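Local coordinates for protein prenylcyclase (Actinoplanes teichomyceticus, PDB 6IJ1) that probably acts on a prenyl-derived substrate as a cyclase or transferase, though its exact reaction is not settled, at residues A13-R16 / G17-L21; G214-P217 / A218-A221; H328-A331 / T332-A336. All blocks are in the same frame, centred on the assembly; numbering follows the deposited sequence.

Interaction 1 of 3, residues A13-R16 / G17-L21; sequences AVRR and GVDFL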
ATOM      1  N   ALA A  13       6.307  -5.833  20.767  1.00 25.01           N
ATOM      2  CA  ALA A  13       6.714  -5.731  19.369  1.00 20.03           C
ATOM      3  C   ALA A  13       6.259  -4.429  18.766  1.00 19.39           C
ATOM      4  O   ALA A  13       7.011  -3.778  18.034  1.00 18.50           O
ATOM      5  CB  ALA A  13       6.160  -6.906  18.579  1.00 20.66           C
ATOM      6  N   VAL A  14       5.006  -4.026  19.025  1.00 20.17           N
ATOM      7  CA  VAL A  14       4.512  -2.772  18.454  1.00 18.32           C
ATOM      8  C   VAL A  14       5.324  -1.599  18.971  1.00 16.79           C
ATOM      9  O   VAL A  14       5.700  -0.702  18.213  1.00 20.09           O
ATOM     10  CB  VAL A  14       3.004  -2.621  18.741  1.00 20.05           C
ATOM     11  CG1 VAL A  14       2.499  -1.225  18.409  1.00 20.56           C
ATOM     12  CG2 VAL A  14       2.229  -3.618  17.925  1.00 23.02           C
ATOM     13  N   ARG A  15       5.534  -1.541  20.293  1.00 19.21           N
ATOM     14  CA  ARG A  15       6.343  -0.474  20.854  1.00 19.75           C
ATOM     15  C   ARG A  15       7.729  -0.392  20.213  1.00 18.39           C
ATOM     16  O   ARG A  15       8.171   0.684  19.820  1.00 20.30           O
ATOM     17  CB  ARG A  15       6.464  -0.645  22.373  1.00 22.60           C
ATOM     18  CG  ARG A  15       7.216   0.522  23.034  1.00 34.70           C
ATOM     19  CD  ARG A  15       7.514   0.247  24.526  1.00 44.30           C
ATOM     20  NE  ARG A  15       6.469  -0.601  25.109  1.00 63.42           N
ATOM     21  CZ  ARG A  15       6.647  -1.886  25.431  1.00 61.13           C
ATOM     22  NH1 ARG A  15       7.832  -2.462  25.219  1.00 62.52           N
ATOM     23  NH2 ARG A  15       5.645  -2.603  25.941  1.00 47.36           N
ATOM     24  N   ARG A  16       8.389  -1.551  20.044  1.00 17.82           N
ATOM     25  CA  ARG A  16       9.732  -1.528  19.459  1.00 17.88           C
ATOM     26  C   ARG A  16       9.714  -1.125  17.972  1.00 19.05           C
ATOM     27  O   ARG A  16      10.640  -0.467  17.495  1.00 17.56           O
ATOM     28  CB  ARG A  16      10.378  -2.894  19.602  1.00 16.99           C
ATOM     29  CG  ARG A  16      10.833  -3.184  21.065  1.00 19.86           C
ATOM     30  CD  ARG A  16      11.128  -4.690  21.233  1.00 24.96           C
ATOM     31  NE  ARG A  16      12.147  -5.053  20.270  1.00 26.22           N
ATOM     32  CZ  ARG A  16      12.330  -6.279  19.799  1.00 28.72           C
ATOM     33  NH1 ARG A  16      11.608  -7.312  20.225  1.00 30.59           N
ATOM     34  NH2 ARG A  16      13.265  -6.487  18.887  1.00 31.41           N
ATOM     35  N   GLY A  17       8.647  -1.476  17.255  1.00 18.70           N
ATOM     36  CA  GLY A  17       8.519  -1.052  15.873  1.00 18.00           C
ATOM     37  C   GLY A  17       8.256   0.436  15.756  1.00 16.08           C
ATOM     38  O   GLY A  17       8.771   1.119  14.861  1.00 15.97           O
ATOM     39  N   VAL A  18       7.462   0.977  16.703  1.00 17.92           N
ATOM     40  CA  VAL A  18       7.273   2.423  16.758  1.00 17.69           C
ATOM     41  C   VAL A  18       8.591   3.146  17.013  1.00 18.48           C
ATOM     42  O   VAL A  18       8.920   4.115  16.327  1.00 20.37           O
ATOM     43  CB  VAL A  18       6.215   2.795  17.823  1.00 18.48           C
ATOM     44  CG1 VAL A  18       6.197   4.315  18.004  1.00 19.62           C
ATOM     45  CG2 VAL A  18       4.862   2.338  17.350  1.00 20.29           C
ATOM     46  N   ASP A  19       9.391   2.659  17.978  1.00 18.39           N
ATOM     47  CA  ASP A  19      10.685   3.286  18.213  1.00 19.73           C
ATOM     48  C   ASP A  19      11.563   3.217  16.970  1.00 19.27           C
ATOM     49  O   ASP A  19      12.264   4.163  16.667  1.00 19.88           O
ATOM     50  CB  ASP A  19      11.420   2.611  19.348  1.00 22.29           C
ATOM     51  CG  ASP A  19      10.803   2.914  20.736  1.00 33.88           C
ATOM     52  OD1 ASP A  19      10.159   3.969  20.907  1.00 39.33           O
ATOM     53  OD2 ASP A  19      10.992   2.084  21.623  1.00 37.89           O
ATOM     54  N   PHE A  20      11.570   2.081  16.250  1.00 18.32           N
ATOM     55  CA  PHE A  20      12.338   2.026  14.999  1.00 18.07           C
ATOM     56  C   PHE A  20      11.886   3.117  14.040  1.00 16.23           C
ATOM     57  O   PHE A  20      12.695   3.850  13.491  1.00 18.87           O
ATOM     58  CB  PHE A  20      12.186   0.633  14.356  1.00 16.75           C
ATOM     59  CG  PHE A  20      12.767   0.548  12.963  1.00 17.44           C
ATOM     60  CD1 PHE A  20      14.099   0.239  12.781  1.00 17.10           C
ATOM     61  CD2 PHE A  20      11.964   0.771  11.831  1.00 17.44           C
ATOM     62  CE1 PHE A  20      14.644   0.174  11.459  1.00 17.14           C
ATOM     63  CE2 PHE A  20      12.506   0.682  10.538  1.00 17.61           C
ATOM     64  CZ  PHE A  20      13.820   0.404  10.354  1.00 18.61           C
ATOM     65  N   LEU A  21      10.566   3.261  13.838  1.00 16.74           N
ATOM     66  CA  LEU A  21      10.113   4.221  12.837  1.00 17.65           C
ATOM     67  C   LEU A  21      10.366   5.662  13.286  1.00 17.93           C
ATOM     68  O   LEU A  21      10.780   6.494  12.498  1.00 19.09           O
ATOM     69  CB  LEU A  21       8.622   4.028  12.549  1.00 19.08           C
ATOM     70  CG  LEU A  21       8.250   2.737  11.786  1.00 14.28           C
ATOM     71  CD1 LEU A  21       6.746   2.579  11.729  1.00 16.53           C
ATOM     72  CD2 LEU A  21       8.884   2.805  10.389  1.00 16.91           C
TER
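A13 O takes a hydrogen bond from each of two sources: the backbone G17 N, 2.9 Å away, and the side-chain amide of Q279, which arrives from outside the helix. The first bond belongs to the i to i+4 ladder of an α-helix; the next rungs join V18 N to V14 O, D19 N to R15 O and F20 N to R16 O, and the N-H...O angle from D19 to R15 is 164°. The side chains of one turn mostly settle on the carbonyls of the turn before. V18 carries its CG2 branch anti to its own carbonyl carbon, which lays this methyl 3.3 Å from V14 O and turns it back toward V14, whose CG1 it meets at 4.4 Å, a loose apolar contact on one flank of the helix. On the solvent side, the carboxylate of D19 bends back over the same turn, with OD2 4.3 Å from R15 CG; R15 O is also near, but as a fellow acceptor it brings no bond. The charged end of R15 swings elsewhere: its NE stays 6.3 Å from D19 OD2, so the opposite charges could attract only weakly and make no salt bridge. F20 touches the preceding turn merely through CB, 3.7 Å from R16 O. With CG anti to the backbone N (chi1 171°), its ring leaves for other partners, lying near a bound acetate. Helix 10-23 lies beside helix 327-341: F20 packs on L327 and T330, L21 on L334 and V14 on L337, while V18 rests on L55 in a loop and W31 bonds L21 O through its indole nitrogen.

Interaction 2 of 3, residues G214-P217 / A218-A221; sequences GTEP and ARAA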
ATOM      1  N   GLY A 214     -22.854  -4.522   1.018  1.00 22.47           N
ATOM      2  CA  GLY A 214     -22.853  -5.362  -0.157  1.00 22.02           C
ATOM      3  C   GLY A 214     -21.540  -6.070  -0.484  1.00 21.03           C
ATOM      4  O   GLY A 214     -21.467  -6.806  -1.488  1.00 25.28           O
ATOM      5  N   THR A 215     -20.527  -5.929   0.351  1.00 20.66           N
ATOM      6  CA  THR A 215     -19.223  -6.497   0.050  1.00 17.36           C
ATOM      7  C   THR A 215     -18.874  -7.647   0.964  1.00 21.03           C
ATOM      8  O   THR A 215     -17.757  -8.200   0.873  1.00 17.17           O
ATOM      9  CB  THR A 215     -18.134  -5.411   0.153  1.00 18.17           C
ATOM     10  OG1 THR A 215     -17.982  -5.063   1.536  1.00 21.90           O
ATOM     11  CG2 THR A 215     -18.450  -4.198  -0.700  1.00 21.77           C
ATOM     12  N   GLU A 216     -19.801  -8.081   1.841  1.00 17.95           N
ATOM     13  CA  GLU A 216     -19.457  -9.174   2.744  1.00 17.36           C
ATOM     14  C   GLU A 216     -19.125 -10.483   2.009  1.00 16.73           C
ATOM     15  O   GLU A 216     -18.175 -11.171   2.433  1.00 16.96           O
ATOM     16  CB  GLU A 216     -20.587  -9.433   3.778  1.00 19.42           C
ATOM     17  CG  GLU A 216     -20.968  -8.186   4.533  1.00 18.79           C
ATOM     18  CD  GLU A 216     -22.071  -7.343   3.829  1.00 27.55           C
ATOM     19  OE1 GLU A 216     -22.284  -7.529   2.590  1.00 26.64           O
ATOM     20  OE2 GLU A 216     -22.716  -6.494   4.527  1.00 30.96           O
ATOM     21  N   PRO A 217     -19.821 -10.905   0.940  1.00 15.89           N
ATOM     22  CA  PRO A 217     -19.421 -12.135   0.260  1.00 16.27           C
ATOM     23  C   PRO A 217     -17.965 -12.066  -0.234  1.00 16.80           C
ATOM     24  O   PRO A 217     -17.241 -12.999  -0.044  1.00 17.87           O
ATOM     25  CB  PRO A 217     -20.432 -12.224  -0.887  1.00 17.68           C
ATOM     26  CG  PRO A 217     -21.634 -11.480  -0.345  1.00 16.99           C
ATOM     27  CD  PRO A 217     -21.048 -10.316   0.419  1.00 17.33           C
ATOM     28  N   ALA A 218     -17.592 -10.956  -0.868  1.00 15.93           N
ATOM     29  CA  ALA A 218     -16.209 -10.805  -1.371  1.00 14.28           C
ATOM     30  C   ALA A 218     -15.216 -10.892  -0.210  1.00 18.40           C
ATOM     31  O   ALA A 218     -14.194 -11.551  -0.369  1.00 16.47           O
ATOM     32  CB  ALA A 218     -16.071  -9.502  -2.112  1.00 16.52           C
ATOM     33  N   ARG A 219     -15.523 -10.238   0.906  1.00 14.99           N
ATOM     34  CA  ARG A 219     -14.601 -10.247   2.070  1.00 14.98           C
ATOM     35  C   ARG A 219     -14.495 -11.648   2.670  1.00 18.74           C
ATOM     36  O   ARG A 219     -13.401 -12.029   3.050  1.00 18.82           O
ATOM     37  CB  ARG A 219     -15.026  -9.196   3.095  1.00 30.00           C
ATOM     38  CG  ARG A 219     -14.732  -7.779   2.634  1.00 30.00           C
ATOM     39  CD  ARG A 219     -15.112  -6.759   3.672  1.00 30.00           C
ATOM     40  NE  ARG A 219     -16.531  -6.485   3.640  1.00 30.00           N
ATOM     41  CZ  ARG A 219     -17.272  -6.348   4.720  1.00 30.00           C
ATOM     42  NH1 ARG A 219     -16.799  -6.737   5.887  1.00 30.00           N
ATOM     43  NH2 ARG A 219     -18.465  -5.801   4.630  1.00 30.00           N
ATOM     44  N   ALA A 220     -15.606 -12.375   2.751  1.00 15.48           N
ATOM     45  CA  ALA A 220     -15.569 -13.742   3.316  1.00 17.27           C
ATOM     46  C   ALA A 220     -14.731 -14.660   2.423  1.00 18.59           C
ATOM     47  O   ALA A 220     -14.020 -15.498   2.963  1.00 19.47           O
ATOM     48  CB  ALA A 220     -16.971 -14.269   3.477  1.00 18.08           C
ATOM     49  N   ALA A 221     -14.852 -14.514   1.103  1.00 17.67           N
ATOM     50  CA  ALA A 221     -14.089 -15.358   0.158  1.00 16.25           C
ATOM     51  C   ALA A 221     -12.598 -15.023   0.262  1.00 18.56           C
ATOM     52  O   ALA A 221     -11.787 -15.942   0.261  1.00 18.25           O
ATOM     53  CB  ALA A 221     -14.598 -15.157  -1.244  1.00 20.17           C
TER
HETATM   54  O   HOH W   1     -19.503  -9.062  -2.276  1.00 19.23           O
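R219 reaches back along the first turn of its helix to T215, and both NE and NH2 donate to T215 OG1, at 2.9 Å and 3.2 Å. The hydroxyl lies close to the guanidinium plane, but the N-H...O angles are bent, 143° from NE, as a single atom shared by neighbouring nitrogens requires. A lysine in place of the arginine would probably leave T215 OG1 with at most one of these two bonds. The hydroxyl's single proton can serve L209 O, the stronger partner, and V212 O. Backbone bonds follow the helical pattern: R219 N to T215 O, A220 N to E216 O and A221 N to P217 O. One water links G214 O to A218 N across the helix start. The E216 chain lies alongside the arginine in van der Waals contact, CG 3.5 Å from R219 NH2, with E216 CA over one guanidinium face. E216 OE2 remains 4.3 Å from that NH2, too far for a salt bridge, though the opposite charges may attract weakly. P217, with no N-H to give, suits the opening turn of an α-helix. T215 ties helices 198-209 and 216-229 across a short loop, consistent with the helical folds of prenyl-cyclising enzymes.

Interaction 3 of 3, residues H328-A331 / T332-A336; sequences HTTA and TVLQA
Two donors of T332 share H328 O: the backbone N at 3.0 Å and, more tightly, OG1 at 2.7 Å. They come from opposite faces of the carbonyl plane, the hydroxyl standing 39° out of it. With OG1 anti to its own carbonyl carbon (chi1 -53°), T332 folds its hydroxyl back on the preceding turn, where it also passes obliquely beside the H328 ring. This buried hydroxyl has two hydrogen-bond partners, H328 O and Y47 OH. The remaining backbone bonds run from V333 N to T329 O, L334 N to T330 O and Q335 N to A331 O. In this buried part of α-helix 327-341 a threonine hydroxyl bonds to the carbonyl four residues earlier, a common way for α-helices to satisfy buried threonines. The H328 ring stacks on Y47 and meets W43 and W195, an aromatic cluster reminiscent of the lined cavities of terpene cyclases. Loose methyl contacts lie on another flank: T329 and V333 lie side by side, their CG2 methyls 4.2 Å apart, and T330 CG2 is equally far from L334 CD1. As carbon–oxygen contacts, V333 CG2 and L334 CG lie against carbonyl oxygens four residues earlier, at 3.3 Å from T329 O and T330 O respectively. The T329 hydroxyl bonds D323, that of T330 the carbonyl of G326, and the Q335 amide Q54.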
ATOM      1  N   HIS A 328       8.645   0.614   4.992  1.00 13.29           N
ATOM      2  CA  HIS A 328       7.346   0.187   4.492  1.00 12.86           C
ATOM      3  C   HIS A 328       6.957  -1.144   5.089  1.00 13.99           C
ATOM      4  O   HIS A 328       5.834  -1.324   5.556  1.00 13.70           O
ATOM      5  CB  HIS A 328       7.417   0.132   2.954  1.00 13.41           C
ATOM      6  CG  HIS A 328       6.086   0.040   2.282  1.00 12.94           C
ATOM      7  ND1 HIS A 328       5.266  -1.049   2.423  1.00 14.20           N
ATOM      8  CD2 HIS A 328       5.428   0.919   1.490  1.00 14.45           C
ATOM      9  CE1 HIS A 328       4.156  -0.851   1.737  1.00 14.73           C
ATOM     10  NE2 HIS A 328       4.215   0.348   1.160  1.00 14.69           N
ATOM     11  N   THR A 329       7.900  -2.080   5.128  1.00 12.68           N
ATOM     12  CA  THR A 329       7.597  -3.397   5.726  1.00 12.14           C
ATOM     13  C   THR A 329       7.214  -3.249   7.179  1.00 11.67           C
ATOM     14  O   THR A 329       6.232  -3.827   7.636  1.00 13.16           O
ATOM     15  CB  THR A 329       8.823  -4.339   5.621  1.00 13.12           C
ATOM     16  OG1 THR A 329       9.167  -4.576   4.258  1.00 12.80           O
ATOM     17  CG2 THR A 329       8.543  -5.709   6.305  1.00 13.40           C
ATOM     18  N   THR A 330       7.978  -2.477   7.940  1.00 13.30           N
ATOM     19  CA  THR A 330       7.697  -2.378   9.365  1.00 12.41           C
ATOM     20  C   THR A 330       6.340  -1.732   9.602  1.00 13.17           C
ATOM     21  O   THR A 330       5.590  -2.205  10.465  1.00 14.24           O
ATOM     22  CB  THR A 330       8.831  -1.578  10.018  1.00 14.05           C
ATOM     23  OG1 THR A 330      10.039  -2.299   9.843  1.00 15.45           O
ATOM     24  CG2 THR A 330       8.549  -1.395  11.528  1.00 14.75           C
ATOM     25  N   ALA A 331       6.025  -0.675   8.836  1.00 14.46           N
ATOM     26  CA  ALA A 331       4.696  -0.071   9.015  1.00 14.58           C
ATOM     27  C   ALA A 331       3.601  -1.073   8.707  1.00 13.75           C
ATOM     28  O   ALA A 331       2.577  -1.159   9.432  1.00 14.80           O
ATOM     29  CB  ALA A 331       4.550   1.180   8.140  1.00 14.94           C
ATOM     30  N   THR A 332       3.752  -1.821   7.604  1.00 13.43           N
ATOM     31  CA  THR A 332       2.771  -2.838   7.232  1.00 12.72           C
ATOM     32  C   THR A 332       2.575  -3.869   8.336  1.00 13.19           C
ATOM     33  O   THR A 332       1.425  -4.260   8.653  1.00 13.12           O
ATOM     34  CB  THR A 332       3.213  -3.516   5.919  1.00 13.39           C
ATOM     35  OG1 THR A 332       3.474  -2.501   4.917  1.00 13.55           O
ATOM     36  CG2 THR A 332       2.168  -4.467   5.400  1.00 14.46           C
ATOM     37  N   VAL A 333       3.675  -4.339   8.932  1.00 13.20           N
ATOM     38  CA  VAL A 333       3.597  -5.309   9.996  1.00 13.10           C
ATOM     39  C   VAL A 333       2.918  -4.707  11.221  1.00 14.53           C
ATOM     40  O   VAL A 333       2.092  -5.372  11.853  1.00 14.15           O
ATOM     41  CB  VAL A 333       5.026  -5.821  10.340  1.00 13.35           C
ATOM     42  CG1 VAL A 333       4.916  -6.696  11.608  1.00 14.53           C
ATOM     43  CG2 VAL A 333       5.607  -6.649   9.133  1.00 14.66           C
ATOM     44  N   LEU A 334       3.275  -3.475  11.603  1.00 14.05           N
ATOM     45  CA  LEU A 334       2.613  -2.885  12.779  1.00 13.60           C
ATOM     46  C   LEU A 334       1.111  -2.786  12.559  1.00 15.14           C
ATOM     47  O   LEU A 334       0.336  -3.019  13.505  1.00 17.34           O
ATOM     48  CB  LEU A 334       3.192  -1.506  13.089  1.00 14.76           C
ATOM     49  CG  LEU A 334       4.651  -1.551  13.539  1.00 16.12           C
ATOM     50  CD1 LEU A 334       5.192  -0.127  13.722  1.00 19.62           C
ATOM     51  CD2 LEU A 334       4.802  -2.317  14.888  1.00 22.59           C
ATOM     52  N   GLN A 335       0.679  -2.443  11.338  1.00 15.73           N
ATOM     53  CA  GLN A 335      -0.774  -2.393  11.093  1.00 15.94           C
ATOM     54  C   GLN A 335      -1.398  -3.759  11.337  1.00 16.75           C
ATOM     55  O   GLN A 335      -2.478  -3.873  11.967  1.00 16.75           O
ATOM     56  CB  GLN A 335      -1.007  -1.877   9.658  1.00 16.27           C
ATOM     57  CG  GLN A 335      -2.508  -1.757   9.257  1.00 17.49           C
ATOM     58  CD  GLN A 335      -3.114  -0.529   9.816  1.00 24.80           C
ATOM     59  OE1 GLN A 335      -2.660   0.576   9.532  1.00 22.94           O
ATOM     60  NE2 GLN A 335      -4.125  -0.685  10.640  1.00 28.07           N
ATOM     61  N   ALA A 336      -0.736  -4.829  10.905  1.00 15.38           N
ATOM     62  CA  ALA A 336      -1.269  -6.169  11.146  1.00 15.35           C
ATOM     63  C   ALA A 336      -1.279  -6.505  12.626  1.00 16.93           C
ATOM     64  O   ALA A 336      -2.211  -7.165  13.093  1.00 17.34           O
ATOM     65  CB  ALA A 336      -0.406  -7.186  10.377  1.00 16.38           C
TER

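In the fold
Interactions 1 and 3 belong to one helix pair and touch directly: L334 CD2 lies 3.6 Å from V14 CA, and L334 CD1 packs on G17, where the absence of a side chain leaves the backbone open to the leucine, and on L21. Interaction 3 is wholly buried, and several of its polar side chains bond to other parts of the protein. Interaction 1 is buried on the flank facing that helix but carries charged side chains on its outer one. Interaction 2 touches neither, its centre about 33 Å from that of interaction 1 and 24 Å from that of interaction 3. Partly exposed at a helix start, it adds an arginine–hydroxyl grip and a bridging water to the helix bonds that all three share.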